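Local atomic coordinates of short-chain type dehydrogenase/reductase (Mycobacterium ulcerans, PDB entry 3SVT), a protein that probably catalyses NAD-dependent oxidation or reduction of a substrate not yet identified, as a four-chain member of the short-chain dehydrogenase/reductase family. Residues Leu7-Asp11 with Arg12-Val16; Gly126-Tyr129 with Val130-Ala134; Met175-Ala178 with Ala179-Gly183. One frame throughout, in Å; residues are numbered along the deposited sequence.

Contact 1: Leu7-Asp11 with Arg12-Val16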
loop_
_atom_site.group_PDB
_atom_site.type_symbol
_atom_site.label_atom_id
_atom_site.label_comp_id
_atom_site.label_asym_id
_atom_site.label_seq_id
_atom_site.Cartn_x
_atom_site.Cartn_y
_atom_site.Cartn_z
ATOM N N LEU B 7 -29.680 -0.785 4.517
ATOM C CA LEU B 7 -30.225 -0.730 3.113
ATOM C C LEU B 7 -31.189 0.456 2.845
ATOM O O LEU B 7 -31.269 0.950 1.717
ATOM C CB LEU B 7 -30.891 -2.075 2.768
ATOM C CG LEU B 7 -31.503 -2.277 1.375
ATOM C CD1 LEU B 7 -30.606 -1.699 0.292
ATOM C CD2 LEU B 7 -31.792 -3.766 1.114
ATOM N N SER B 8 -31.910 0.912 3.876
ATOM C CA SER B 8 -32.843 2.043 3.745
ATOM C C SER B 8 -32.210 3.373 4.147
ATOM O O SER B 8 -31.238 3.418 4.911
ATOM C CB SER B 8 -34.095 1.817 4.591
ATOM O OG SER B 8 -33.762 1.820 5.967
ATOM N N PHE B 9 -32.769 4.453 3.607
ATOM C CA PHE B 9 -32.329 5.808 3.926
ATOM C C PHE B 9 -33.481 6.691 4.380
ATOM O O PHE B 9 -33.296 7.898 4.585
ATOM C CB PHE B 9 -31.665 6.447 2.708
ATOM C CG PHE B 9 -30.465 5.702 2.226
ATOM C CD1 PHE B 9 -29.212 5.974 2.740
ATOM C CD2 PHE B 9 -30.594 4.710 1.270
ATOM C CE1 PHE B 9 -28.105 5.273 2.305
ATOM C CE2 PHE B 9 -29.487 4.008 0.826
ATOM C CZ PHE B 9 -28.241 4.290 1.346
ATOM N N GLN B 10 -34.656 6.096 4.549
ATOM C CA GLN B 10 -35.852 6.864 4.870
ATOM C C GLN B 10 -35.735 7.466 6.256
ATOM O O GLN B 10 -35.354 6.784 7.201
ATOM C CB GLN B 10 -37.115 5.994 4.771
ATOM C CG GLN B 10 -37.638 5.884 3.352
ATOM C CD GLN B 10 -39.016 5.295 3.269
ATOM O OE1 GLN B 10 -39.538 4.741 4.243
ATOM N NE2 GLN B 10 -39.624 5.404 2.095
ATOM N N ASP B 11 -36.054 8.755 6.356
ATOM C CA ASP B 11 -36.020 9.494 7.633
ATOM C C ASP B 11 -34.609 9.662 8.193
ATOM O O ASP B 11 -34.420 9.846 9.396
ATOM C CB ASP B 11 -36.919 8.833 8.695
ATOM C CG ASP B 11 -38.382 8.873 8.340
ATOM O OD1 ASP B 11 -38.791 9.704 7.502
ATOM O OD2 ASP B 11 -39.130 8.063 8.920
ATOM N N ARG B 12 -33.613 9.600 7.322
ATOM C CA ARG B 12 -32.243 9.913 7.715
ATOM C C ARG B 12 -31.845 11.194 7.018
ATOM O O ARG B 12 -32.340 11.470 5.926
ATOM C CB ARG B 12 -31.278 8.772 7.342
ATOM C CG ARG B 12 -31.590 7.473 8.089
ATOM C CD ARG B 12 -30.542 6.385 7.814
ATOM N NE ARG B 12 -30.936 5.105 8.414
ATOM C CZ ARG B 12 -30.108 4.086 8.665
ATOM N NH1 ARG B 12 -28.802 4.160 8.365
ATOM N NH2 ARG B 12 -30.589 2.975 9.213
ATOM N N THR B 13 -30.933 11.944 7.644
ATOM C CA THR B 13 -30.498 13.245 7.155
ATOM C C THR B 13 -29.020 13.221 6.818
ATOM O O THR B 13 -28.218 12.706 7.588
ATOM C CB THR B 13 -30.765 14.352 8.182
ATOM O OG1 THR B 13 -32.138 14.287 8.594
ATOM C CG2 THR B 13 -30.485 15.753 7.574
ATOM N N TYR B 14 -28.676 13.780 5.661
ATOM C CA TYR B 14 -27.296 13.800 5.173
ATOM C C TYR B 14 -26.876 15.182 4.697
ATOM O O TYR B 14 -27.688 15.925 4.171
ATOM C CB TYR B 14 -27.113 12.797 4.026
ATOM C CG TYR B 14 -27.462 11.410 4.442
ATOM C CD1 TYR B 14 -26.521 10.583 5.034
ATOM C CD2 TYR B 14 -28.772 10.927 4.294
ATOM C CE1 TYR B 14 -26.871 9.287 5.456
ATOM C CE2 TYR B 14 -29.118 9.661 4.708
ATOM C CZ TYR B 14 -28.168 8.841 5.293
ATOM O OH TYR B 14 -28.541 7.564 5.704
ATOM N N LEU B 15 -25.593 15.492 4.878
ATOM C CA LEU B 15 -24.966 16.665 4.295
ATOM C C LEU B 15 -24.126 16.240 3.073
ATOM O O LEU B 15 -23.333 15.298 3.143
ATOM C CB LEU B 15 -24.063 17.349 5.324
ATOM C CG LEU B 15 -23.321 18.587 4.808
ATOM C CD1 LEU B 15 -24.327 19.746 4.661
ATOM C CD2 LEU B 15 -22.177 18.920 5.746
ATOM N N VAL B 16 -24.300 16.936 1.956
ATOM C CA VAL B 16 -23.487 16.693 0.757
ATOM C C VAL B 16 -22.813 17.974 0.265
ATOM O O VAL B 16 -23.491 18.956 -0.101
ATOM C CB VAL B 16 -24.307 16.057 -0.362
ATOM C CG1 VAL B 16 -23.403 15.781 -1.589
ATOM C CG2 VAL B 16 -24.966 14.725 0.143
#

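Contact 2: Gly126-Tyr129 with Val130-Ala134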
loop_
_atom_site.group_PDB
_atom_site.type_symbol
_atom_site.label_atom_id
_atom_site.label_comp_id
_atom_site.label_asym_id
_atom_site.label_seq_id
_atom_site.Cartn_x
_atom_site.Cartn_y
_atom_site.Cartn_z
ATOM N N GLY B 126 -10.261 22.589 3.919
ATOM C CA GLY B 126 -11.697 22.431 3.654
ATOM C C GLY B 126 -12.267 21.120 4.158
ATOM O O GLY B 126 -13.252 21.115 4.880
ATOM N N THR B 127 -11.623 20.014 3.799
ATOM C CA THR B 127 -11.999 18.695 4.297
ATOM C C THR B 127 -11.945 18.595 5.811
ATOM O O THR B 127 -12.863 18.063 6.444
ATOM C CB THR B 127 -11.125 17.594 3.709
ATOM O OG1 THR B 127 -11.150 17.647 2.275
ATOM C CG2 THR B 127 -11.614 16.244 4.174
ATOM N N MET B 128 -10.880 19.123 6.412
ATOM C CA MET B 128 -10.733 19.064 7.847
ATOM C C MET B 128 -11.885 19.776 8.544
ATOM O O MET B 128 -12.475 19.245 9.490
ATOM C CB MET B 128 -9.411 19.670 8.266
ATOM C CG MET B 128 -9.147 19.537 9.703
ATOM S SD MET B 128 -9.906 20.757 10.839
ATOM C CE MET B 128 -8.716 22.084 10.781
ATOM N N TYR B 129 -12.238 20.966 8.053
ATOM C CA TYR B 129 -13.356 21.693 8.679
ATOM C C TYR B 129 -14.660 20.891 8.601
ATOM O O TYR B 129 -15.392 20.776 9.599
ATOM C CB TYR B 129 -13.562 23.087 8.101
ATOM C CG TYR B 129 -12.338 23.958 8.024
ATOM C CD1 TYR B 129 -11.340 23.896 8.975
ATOM C CD2 TYR B 129 -12.191 24.861 6.992
ATOM C CE1 TYR B 129 -10.232 24.707 8.884
ATOM C CE2 TYR B 129 -11.096 25.654 6.897
ATOM C CZ TYR B 129 -10.113 25.573 7.839
ATOM O OH TYR B 129 -9.005 26.390 7.732
ATOM N N VAL B 130 -14.948 20.342 7.423
ATOM C CA VAL B 130 -16.153 19.554 7.248
ATOM C C VAL B 130 -16.185 18.356 8.190
ATOM O O VAL B 130 -17.195 18.107 8.845
ATOM C CB VAL B 130 -16.340 19.108 5.780
ATOM C CG1 VAL B 130 -17.483 18.110 5.658
ATOM C CG2 VAL B 130 -16.650 20.344 4.894
ATOM N N LEU B 131 -15.067 17.642 8.282
ATOM C CA LEU B 131 -14.992 16.450 9.124
ATOM C C LEU B 131 -15.059 16.790 10.630
ATOM O O LEU B 131 -15.788 16.141 11.375
ATOM C CB LEU B 131 -13.726 15.679 8.803
ATOM C CG LEU B 131 -13.432 14.359 9.556
ATOM C CD1 LEU B 131 -14.246 13.149 9.090
ATOM C CD2 LEU B 131 -11.987 14.051 9.429
ATOM N N LYS B 132 -14.289 17.799 11.054
ATOM C CA LYS B 132 -14.257 18.253 12.438
ATOM C C LYS B 132 -15.666 18.475 12.946
ATOM O O LYS B 132 -16.070 17.902 13.951
ATOM C CB LYS B 132 -13.458 19.556 12.521
ATOM C CG LYS B 132 -13.273 20.189 13.920
ATOM C CD LYS B 132 -12.376 21.399 13.820
ATOM C CE LYS B 132 -12.365 22.270 15.066
ATOM N NZ LYS B 132 -11.598 23.550 14.805
ATOM N N HIS B 133 -16.420 19.306 12.234
ATOM C CA HIS B 133 -17.714 19.736 12.731
ATOM C C HIS B 133 -18.812 18.709 12.506
ATOM O O HIS B 133 -19.689 18.519 13.376
ATOM C CB HIS B 133 -18.061 21.122 12.164
ATOM C CG HIS B 133 -17.161 22.200 12.679
ATOM N ND1 HIS B 133 -17.353 22.795 13.905
ATOM C CD2 HIS B 133 -16.029 22.747 12.167
ATOM C CE1 HIS B 133 -16.396 23.680 14.119
ATOM N NE2 HIS B 133 -15.575 23.670 13.079
ATOM N N ALA B 134 -18.777 18.029 11.364
ATOM C CA ALA B 134 -19.758 16.973 11.119
ATOM C C ALA B 134 -19.597 15.839 12.139
ATOM O O ALA B 134 -20.586 15.313 12.681
ATOM C CB ALA B 134 -19.584 16.443 9.701
#

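Contact 3: Met175-Ala178 with Ala179-Gly183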
loop_
_atom_site.group_PDB
_atom_site.type_symbol
_atom_site.label_atom_id
_atom_site.label_comp_id
_atom_site.label_asym_id
_atom_site.label_seq_id
_atom_site.Cartn_x
_atom_site.Cartn_y
_atom_site.Cartn_z
ATOM N N MET B 175 -9.071 10.653 6.427
ATOM C CA MET B 175 -10.202 9.733 6.583
ATOM C C MET B 175 -9.808 8.536 7.447
ATOM O O MET B 175 -10.543 8.143 8.386
ATOM C CB MET B 175 -10.702 9.219 5.227
ATOM C CG MET B 175 -11.295 10.240 4.243
ATOM S SD MET B 175 -12.637 11.274 4.823
ATOM C CE MET B 175 -11.706 12.704 5.421
ATOM N N GLN B 176 -8.646 7.960 7.152
ATOM C CA GLN B 176 -8.135 6.840 7.970
ATOM C C GLN B 176 -7.840 7.204 9.444
ATOM O O GLN B 176 -8.251 6.472 10.353
ATOM C CB GLN B 176 -6.934 6.196 7.289
ATOM C CG GLN B 176 -7.358 5.500 6.007
ATOM C CD GLN B 176 -6.268 4.698 5.400
ATOM O OE1 GLN B 176 -5.152 5.187 5.251
ATOM N NE2 GLN B 176 -6.573 3.451 5.042
ATOM N N LEU B 177 -7.192 8.355 9.675
ATOM C CA LEU B 177 -6.970 8.853 11.030
ATOM C C LEU B 177 -8.287 9.014 11.802
ATOM O O LEU B 177 -8.420 8.522 12.931
ATOM C CB LEU B 177 -6.248 10.190 10.968
ATOM C CG LEU B 177 -5.926 10.967 12.248
ATOM C CD1 LEU B 177 -5.118 10.105 13.209
ATOM C CD2 LEU B 177 -5.186 12.277 11.879
ATOM N N ALA B 178 -9.256 9.701 11.185
ATOM C CA ALA B 178 -10.565 9.910 11.788
ATOM C C ALA B 178 -11.322 8.592 12.094
ATOM O O ALA B 178 -11.956 8.441 13.162
ATOM C CB ALA B 178 -11.409 10.846 10.911
ATOM N N ALA B 179 -11.275 7.650 11.157
ATOM C CA ALA B 179 -11.845 6.319 11.367
ATOM C C ALA B 179 -11.247 5.711 12.657
ATOM O O ALA B 179 -11.964 5.153 13.473
ATOM C CB ALA B 179 -11.551 5.393 10.153
ATOM N N ASP B 180 -9.933 5.836 12.816
ATOM C CA ASP B 180 -9.220 5.266 13.981
ATOM C C ASP B 180 -9.724 5.940 15.281
ATOM O O ASP B 180 -10.048 5.261 16.254
ATOM C CB ASP B 180 -7.719 5.468 13.820
ATOM C CG ASP B 180 -6.861 4.503 14.669
ATOM O OD1 ASP B 180 -7.373 3.814 15.578
ATOM O OD2 ASP B 180 -5.630 4.428 14.391
ATOM N N GLU B 181 -9.803 7.271 15.249
ATOM C CA GLU B 181 -10.232 8.065 16.404
ATOM C C GLU B 181 -11.695 7.924 16.791
ATOM O O GLU B 181 -12.028 7.995 17.970
ATOM C CB GLU B 181 -9.946 9.562 16.186
ATOM C CG GLU B 181 -8.549 9.944 16.599
ATOM C CD GLU B 181 -8.242 11.425 16.369
ATOM O OE1 GLU B 181 -9.143 12.254 16.565
ATOM O OE2 GLU B 181 -7.095 11.748 15.991
ATOM N N LEU B 182 -12.556 7.763 15.789
ATOM C CA LEU B 182 -13.974 7.914 15.964
ATOM C C LEU B 182 -14.708 6.592 15.945
ATOM O O LEU B 182 -15.921 6.575 16.161
ATOM C CB LEU B 182 -14.532 8.835 14.871
ATOM C CG LEU B 182 -13.944 10.258 14.823
ATOM C CD1 LEU B 182 -14.527 11.004 13.605
ATOM C CD2 LEU B 182 -14.168 11.025 16.149
ATOM N N GLY B 183 -14.004 5.490 15.673
ATOM C CA GLY B 183 -14.655 4.176 15.695
ATOM C C GLY B 183 -15.373 3.878 17.006
ATOM O O GLY B 183 -16.451 3.271 17.023
#

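Contact 1: Leu7-Asp11 with Arg12-Val16
With CG anti to the carbonyl carbon in both residues (chi1 -60° in Phe9, -58° in Tyr14), the end of Tyr14, on the strand just after a tight chain reversal, comes up to the ring of Phe9 at the first residue of that reversal. The two side chains cross at about a right angle. It is the phenol end of Tyr14 that arrives at the edge of the Phe9 ring, near its plane, with OH 3.4 Å from CD1 of Phe9; CZ of Tyr14 follows at 4.0 Å from the same CD1. The reversal is a type II beta turn from Phe9 to Arg12, closed by Arg12 N donating to Phe9 O over 3.2 Å. That bond is moderately bent (147° at the hydrogen), and the donor stands above the carbonyl plane. Arg12 then runs extended from CG to NE, back alongside the turn, until Ser8 O lies over one face of its guanidinium, 3.9 Å from NE and offset toward the rim. The charge itself is met elsewhere, in a salt bridge from NH2 to Asp240. Both rings are buried, with Leu238 of helix 227-238 against each and Met235 also against Phe9; Ser8, Gln10 and Asp11 remain exposed. The turn delivers the chain into strand 13-17, the first strand of the Rossmann-type parallel sheet characteristic of short-chain dehydrogenases.

Contact 2: Gly126-Tyr129 with Val130-Ala134
Lys132 N donates to Met128 O over 2.8 Å, and Leu131 N to Thr127 O over 2.9 Å, both bonds nearly straight and running close to the line of the acceptor's C=O. They are i to i+4 bonds of an alpha-helix, part of the long helix 113-140 that packs against the central sheet of this Rossmann-type fold. The flanking bonds, Val130 N to Gly126 O and His133 N to Tyr129 O, are longer at 3.2 Å, and their donors are tilted somewhat from the carbonyl planes.

The polar ends of the side chains find their partners outside these two segments. Lys132 NZ forms a salt bridge with Glu75 and also hydrogen-bonds to Val111 O and Ser113 OG of the second subunit; Glu75 accepts from His133 NE2 as well, while Tyr129 OH reaches Arg117 of the second subunit. One carboxylate thus ties together two neighbouring residues of the helix, and the lysine is held between its own chain and the next.

Met128 and Lys132 lie side by side, pointing the same way: CG of Met128 sits anti to the backbone N (chi1 -175°), and the bend at chi2 (-82°) brings SD to 3.9 Å from CD of the extended Lys132. On another side of the helix, Val130 turns CG2 back beside its own backbone N, 3.5 Å from Gly126 O, and the residue packs on strand 94-97 and on Phe146. The imidazole of His133 has Lys132 CG over one face, offset toward the rim; at its edge, near the ring plane, CD2 lies 3.3 Å from Tyr129 O.

Contact 3: Met175-Ala178 with Ala179-Gly183
Four successive i to i+4 bonds, from Ala179 N to Met175 O through Leu182 N to Ala178 O, carry the alpha-helix toward its C-terminal end, and the last is the most bent, 137° at the hydrogen although only 2.8 Å long. This is the final part of helix 163-182, which lies over the parallel sheet of the Rossmann-type fold. Leu177 and Glu181 run side by side in the same direction, the leucine's CD1 lying 3.8 Å from OE2 of the glutamate. That carboxylate is gripped from the second subunit, where the backbone N of Trp160 donates to OE2 and the N of Ile108 to OE1. Asp180 bridges chains too: OD2 bonds to Thr157 of the second subunit, and OD1 forms a salt bridge with Arg259 of the third. Against the sheet the chemistry is apolar, Ala178 resting on Val189 and Leu182 on Val187. In Leu182, CG, set beside the backbone N (chi1 -59°), stands 3.2 Å from Ala178 O; chi2 near 175° then directs CD1 to 4.1 Å from Ala178 CB.

Contact 1 is partly buried at the entrance to strand 13-17, and no other subunit touches it. Contacts 2 and 3 are buried, lie on neighbouring helices, and meet directly: Leu131 CD2 packs 3.6 Å from Ala178 CB and Thr127 CG2 3.8 Å from Met175 CE. Their centres are about 13 Å apart, whereas that of contact 1 is about 19 Å from contact 2 and 21 Å from contact 3. Contact 1 is a turn with an aromatic pair, contact 2 regular alpha-helix, contact 3 a helix losing regularity toward its C-terminal end. Both helical contacts set apolar side chains against the core and polar or charged ones, among others, at the second subunit; contact 3 also reaches the third.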